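PDB 6GNF: glycogen synthase from Cyanobacterium sp. CLg1, which belongs to the two-domain glycosyltransferases with Rossmann-like halves and is modelled here with ADP and a glycan. Local coordinates for residues 366-371 and 426-431; 378-383 and 497-502. One frame throughout, in Å; residues are numbered along the deposited sequence.

Contact 1 of 2, residues 366-371 and 426-431; sequences DVIIAA and YCLMPS
Ile368 packs the outer end of its side chain against CG of Pro430 and against one methyl of Leu428. The setting is the Rossmann-like half of a two-domain glycosyltransferase, where helix 365-370 packs on the parallel sheet that contains strand 426-429. Ile368 does the touching with its longer branch. CG1 stands beside the backbone N and anti to the carbonyl carbon (chi1 -59°), and the branch runs on extended to CD1. This carries the methyl past the helix surface to the strand. There CD1 meets Leu428 CD2 tip to tip at 4.0 Å. The approach to Pro430 is different, because the two side chains cross at about a right angle. Pro430 CG sits 3.9 Å from Ile368 CG1, and the same ring carbon also lies 4.0 Å from Ile368 CD1. All three residues are buried and the contact is wholly apolar. Phe355 of strand 352-356 adds to it by touching both Ile368 and Pro430. Beside this apolar cluster, Asp366 OD1 forms a salt bridge with Arg432, just beyond the strand segment. Pro430 follows the end of the strand, and its side chain lies about 11 Å from the bound ADP. It is the centre of an inverse gamma turn, closed by a weak bond from Ser431 N to Met429 O at 2.9 Å.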
# COMPACT_ATOMS: atom_id res chain seq x y z
N ASP A 366 -17.78 -3.60 3.86
CA ASP A 366 -19.24 -3.36 3.87
C ASP A 366 -20.03 -4.52 3.25
O ASP A 366 -21.16 -4.80 3.66
CB ASP A 366 -19.59 -2.01 3.22
CG ASP A 366 -19.23 -1.94 1.73
OD1 ASP A 366 -18.16 -2.45 1.31
OD2 ASP A 366 -20.03 -1.35 0.97
N VAL A 367 -19.43 -5.19 2.27
CA VAL A 367 -20.02 -6.36 1.62
C VAL A 367 -20.12 -7.53 2.60
O VAL A 367 -21.15 -8.23 2.65
CB VAL A 367 -19.19 -6.80 0.39
CG1 VAL A 367 -19.73 -8.10 -0.20
CG2 VAL A 367 -19.17 -5.70 -0.66
N ILE A 368 -19.07 -7.74 3.38
CA ILE A 368 -19.04 -8.86 4.33
C ILE A 368 -20.13 -8.68 5.39
O ILE A 368 -20.89 -9.61 5.66
CB ILE A 368 -17.67 -9.02 5.03
CG1 ILE A 368 -16.56 -9.25 4.00
CG2 ILE A 368 -17.70 -10.19 6.01
CD1 ILE A 368 -15.16 -9.25 4.59
N ILE A 369 -20.22 -7.47 5.94
CA ILE A 369 -21.22 -7.16 6.95
C ILE A 369 -22.64 -7.32 6.39
O ILE A 369 -23.50 -7.91 7.05
CB ILE A 369 -21.01 -5.75 7.52
CG1 ILE A 369 -19.74 -5.72 8.37
CG2 ILE A 369 -22.20 -5.31 8.37
CD1 ILE A 369 -19.22 -4.32 8.66
N ALA A 370 -22.86 -6.82 5.18
CA ALA A 370 -24.17 -6.91 4.54
C ALA A 370 -24.53 -8.36 4.17
O ALA A 370 -25.71 -8.68 4.03
CB ALA A 370 -24.23 -6.02 3.31
N ALA A 371 -23.53 -9.21 4.02
CA ALA A 371 -23.74 -10.60 3.60
C ALA A 371 -24.21 -11.52 4.73
O ALA A 371 -24.60 -12.66 4.45
CB ALA A 371 -22.46 -11.16 2.99
N TYR A 426 -9.41 -19.84 5.38
CA TYR A 426 -9.50 -19.02 4.19
C TYR A 426 -9.22 -17.54 4.49
O TYR A 426 -9.62 -17.02 5.52
CB TYR A 426 -10.88 -19.18 3.56
CG TYR A 426 -11.18 -20.60 3.13
CD1 TYR A 426 -10.58 -21.14 2.01
CD2 TYR A 426 -12.06 -21.40 3.86
CE1 TYR A 426 -10.84 -22.44 1.61
CE2 TYR A 426 -12.33 -22.70 3.47
CZ TYR A 426 -11.72 -23.23 2.34
OH TYR A 426 -12.00 -24.53 1.95
N CYS A 427 -8.54 -16.88 3.55
CA CYS A 427 -8.28 -15.45 3.61
C CYS A 427 -9.21 -14.74 2.62
O CYS A 427 -9.06 -14.86 1.41
CB CYS A 427 -6.83 -15.17 3.27
SG CYS A 427 -6.44 -13.43 3.06
N LEU A 428 -10.17 -13.98 3.16
CA LEU A 428 -11.26 -13.42 2.38
C LEU A 428 -11.00 -11.96 2.02
O LEU A 428 -10.89 -11.11 2.91
CB LEU A 428 -12.55 -13.53 3.20
CG LEU A 428 -13.89 -13.21 2.55
CD1 LEU A 428 -14.23 -14.26 1.50
CD2 LEU A 428 -14.97 -13.15 3.61
N MET A 429 -10.86 -11.68 0.72
CA MET A 429 -10.57 -10.33 0.23
C MET A 429 -11.53 -9.91 -0.89
O MET A 429 -11.18 -9.99 -2.08
CB MET A 429 -9.14 -10.25 -0.29
CG MET A 429 -8.09 -10.66 0.74
SD MET A 429 -6.43 -10.53 0.07
CE MET A 429 -6.26 -8.76 -0.10
N PRO A 430 -12.71 -9.39 -0.53
CA PRO A 430 -13.69 -8.92 -1.51
C PRO A 430 -13.40 -7.50 -2.00
O PRO A 430 -14.27 -6.63 -1.92
CB PRO A 430 -15.00 -8.98 -0.72
CG PRO A 430 -14.59 -8.64 0.66
CD PRO A 430 -13.22 -9.24 0.84
N SER A 431 -12.19 -7.29 -2.51
CA SER A 431 -11.77 -5.96 -2.93
C SER A 431 -12.48 -5.53 -4.21
O SER A 431 -12.72 -6.33 -5.10
CB SER A 431 -10.25 -5.93 -3.15
OG SER A 431 -9.56 -6.28 -1.97

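Contact 2 of 2, residues 378-383 and 497-502; sequences LNCQVV and VGMKKA
Leu378 puts its two methyls to different uses against helix 485-503. CD1 faces inward to Met499 CE at 4.1 Å, while CD2 meets the aliphatic chain of Lys500. The inner part is the more enclosed. Met499 is buried, and its chain bends at chi3 (73°), which turns the terminal methyl toward the segment 378-383. The same methyl, Met499 CE, also approaches Cys380 SG, at a longer 4.4 Å. Leu378 and Met499 cross at about a right angle. Their contact is made by two terminal methyls, Leu378 CD1 and Met499 CE. Phe353 of strand 352-356 touches both Cys380 and Met499 and continues the apolar layer down to the sheet.

The outer part is close in distance but open to solvent. Lys500 is exposed, and only its aliphatic chain takes part. The chain is extended beyond CG and crosses Leu378 at about a right angle. Its CE comes to 3.8 Å from Leu378 CD2, and its CG to 4.1 Å from the same methyl. Leu378 itself is partly exposed, so it forms the edge of the apolar patch.

Leu378 and Cys380 belong to the turn that leads into strand 381-385. Helix 485-503 packs here on the parallel sheet through Met499, which touches Phe353 and Leu428, in the helix-on-sheet layering of a Rossmann-like domain.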
# COMPACT_ATOMS: atom_id res chain seq x y z
N LEU A 378 -24.23 -21.11 4.95
CA LEU A 378 -22.98 -21.76 4.52
C LEU A 378 -22.31 -22.63 5.59
O LEU A 378 -21.39 -23.38 5.26
CB LEU A 378 -21.98 -20.71 4.05
CG LEU A 378 -22.45 -19.74 2.96
CD1 LEU A 378 -21.27 -18.90 2.50
CD2 LEU A 378 -23.07 -20.47 1.78
N ASN A 379 -22.74 -22.51 6.84
CA ASN A 379 -22.15 -23.26 7.96
C ASN A 379 -20.66 -23.02 8.10
O ASN A 379 -19.85 -23.95 8.08
CB ASN A 379 -22.42 -24.77 7.83
CG ASN A 379 -23.88 -25.11 7.92
OD1 ASN A 379 -24.45 -25.69 7.00
ND2 ASN A 379 -24.50 -24.76 9.04
N CYS A 380 -20.30 -21.75 8.23
CA CYS A 380 -18.91 -21.34 8.36
C CYS A 380 -18.77 -20.29 9.45
O CYS A 380 -19.77 -19.83 10.00
CB CYS A 380 -18.39 -20.78 7.04
SG CYS A 380 -19.24 -19.29 6.48
N GLN A 381 -17.53 -19.94 9.77
CA GLN A 381 -17.26 -18.85 10.69
C GLN A 381 -16.56 -17.72 9.96
O GLN A 381 -15.86 -17.96 8.97
CB GLN A 381 -16.43 -19.36 11.87
CG GLN A 381 -17.24 -20.21 12.84
CD GLN A 381 -16.41 -20.79 13.97
OE1 GLN A 381 -15.21 -20.54 14.06
NE2 GLN A 381 -17.05 -21.58 14.82
N VAL A 382 -16.77 -16.49 10.42
CA VAL A 382 -16.16 -15.31 9.81
C VAL A 382 -15.58 -14.41 10.88
O VAL A 382 -16.25 -14.06 11.85
CB VAL A 382 -17.17 -14.49 8.99
CG1 VAL A 382 -16.49 -13.29 8.35
CG2 VAL A 382 -17.84 -15.35 7.93
N VAL A 383 -14.32 -14.02 10.70
CA VAL A 383 -13.67 -13.08 11.59
C VAL A 383 -13.23 -11.88 10.76
O VAL A 383 -12.65 -12.06 9.69
CB VAL A 383 -12.46 -13.73 12.28
CG1 VAL A 383 -11.76 -12.72 13.18
CG2 VAL A 383 -12.91 -14.94 13.09
N VAL A 497 -20.48 -16.55 -4.17
CA VAL A 497 -20.13 -17.47 -5.25
C VAL A 497 -18.71 -18.00 -5.05
O VAL A 497 -18.48 -19.21 -5.16
CB VAL A 497 -20.28 -16.81 -6.64
CG1 VAL A 497 -19.55 -17.60 -7.72
CG2 VAL A 497 -21.75 -16.67 -7.00
N GLY A 498 -17.77 -17.11 -4.74
CA GLY A 498 -16.39 -17.51 -4.48
C GLY A 498 -16.25 -18.37 -3.24
O GLY A 498 -15.54 -19.38 -3.26
N MET A 499 -16.96 -18.00 -2.18
CA MET A 499 -16.89 -18.76 -0.92
C MET A 499 -17.43 -20.17 -1.11
O MET A 499 -16.86 -21.13 -0.58
CB MET A 499 -17.67 -18.03 0.18
CG MET A 499 -17.04 -16.70 0.58
SD MET A 499 -18.11 -15.71 1.64
CE MET A 499 -17.98 -16.62 3.18
N LYS A 500 -18.51 -20.31 -1.87
CA LYS A 500 -19.10 -21.62 -2.16
C LYS A 500 -18.16 -22.49 -2.99
O LYS A 500 -18.08 -23.69 -2.76
CB LYS A 500 -20.44 -21.48 -2.88
CG LYS A 500 -21.58 -21.07 -1.97
CD LYS A 500 -22.89 -21.00 -2.72
CE LYS A 500 -24.09 -21.08 -1.78
NZ LYS A 500 -25.37 -21.05 -2.53
N LYS A 501 -17.50 -21.89 -3.98
CA LYS A 501 -16.48 -22.62 -4.75
C LYS A 501 -15.48 -23.26 -3.79
O LYS A 501 -15.16 -24.43 -3.93
CB LYS A 501 -15.73 -21.69 -5.70
CG LYS A 501 -16.32 -21.52 -7.09
CD LYS A 501 -15.41 -20.59 -7.89
CE LYS A 501 -15.80 -20.48 -9.36
NZ LYS A 501 -17.09 -19.77 -9.54
N ALA A 502 -15.00 -22.48 -2.83
CA ALA A 502 -13.99 -22.93 -1.89
C ALA A 502 -14.51 -24.00 -0.94
O ALA A 502 -13.82 -24.99 -0.69
CB ALA A 502 -13.44 -21.76 -1.09

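Overall arrangement
Along the chain, helix 365-370 comes first, then the turn at 378-380 and strand 381-385, then strand 426-429, and last helix 485-503. Contact 1 closes a loop of 54 residues and contact 2 one of 113. The loops cross, since segment 378-383 falls within the first and segment 426-431 within the second. Strands 381-385 and 426-429 belong to the same six-stranded parallel sheet, on either side of strand 352-356. The contact centres are 10 Å apart, and the two touch directly. Leu428 packs on Met499, Ile368 packs on Val382, and Tyr426 OH probably hydrogen-bonds to Ala502 O. Together they tie two helices to this sheet.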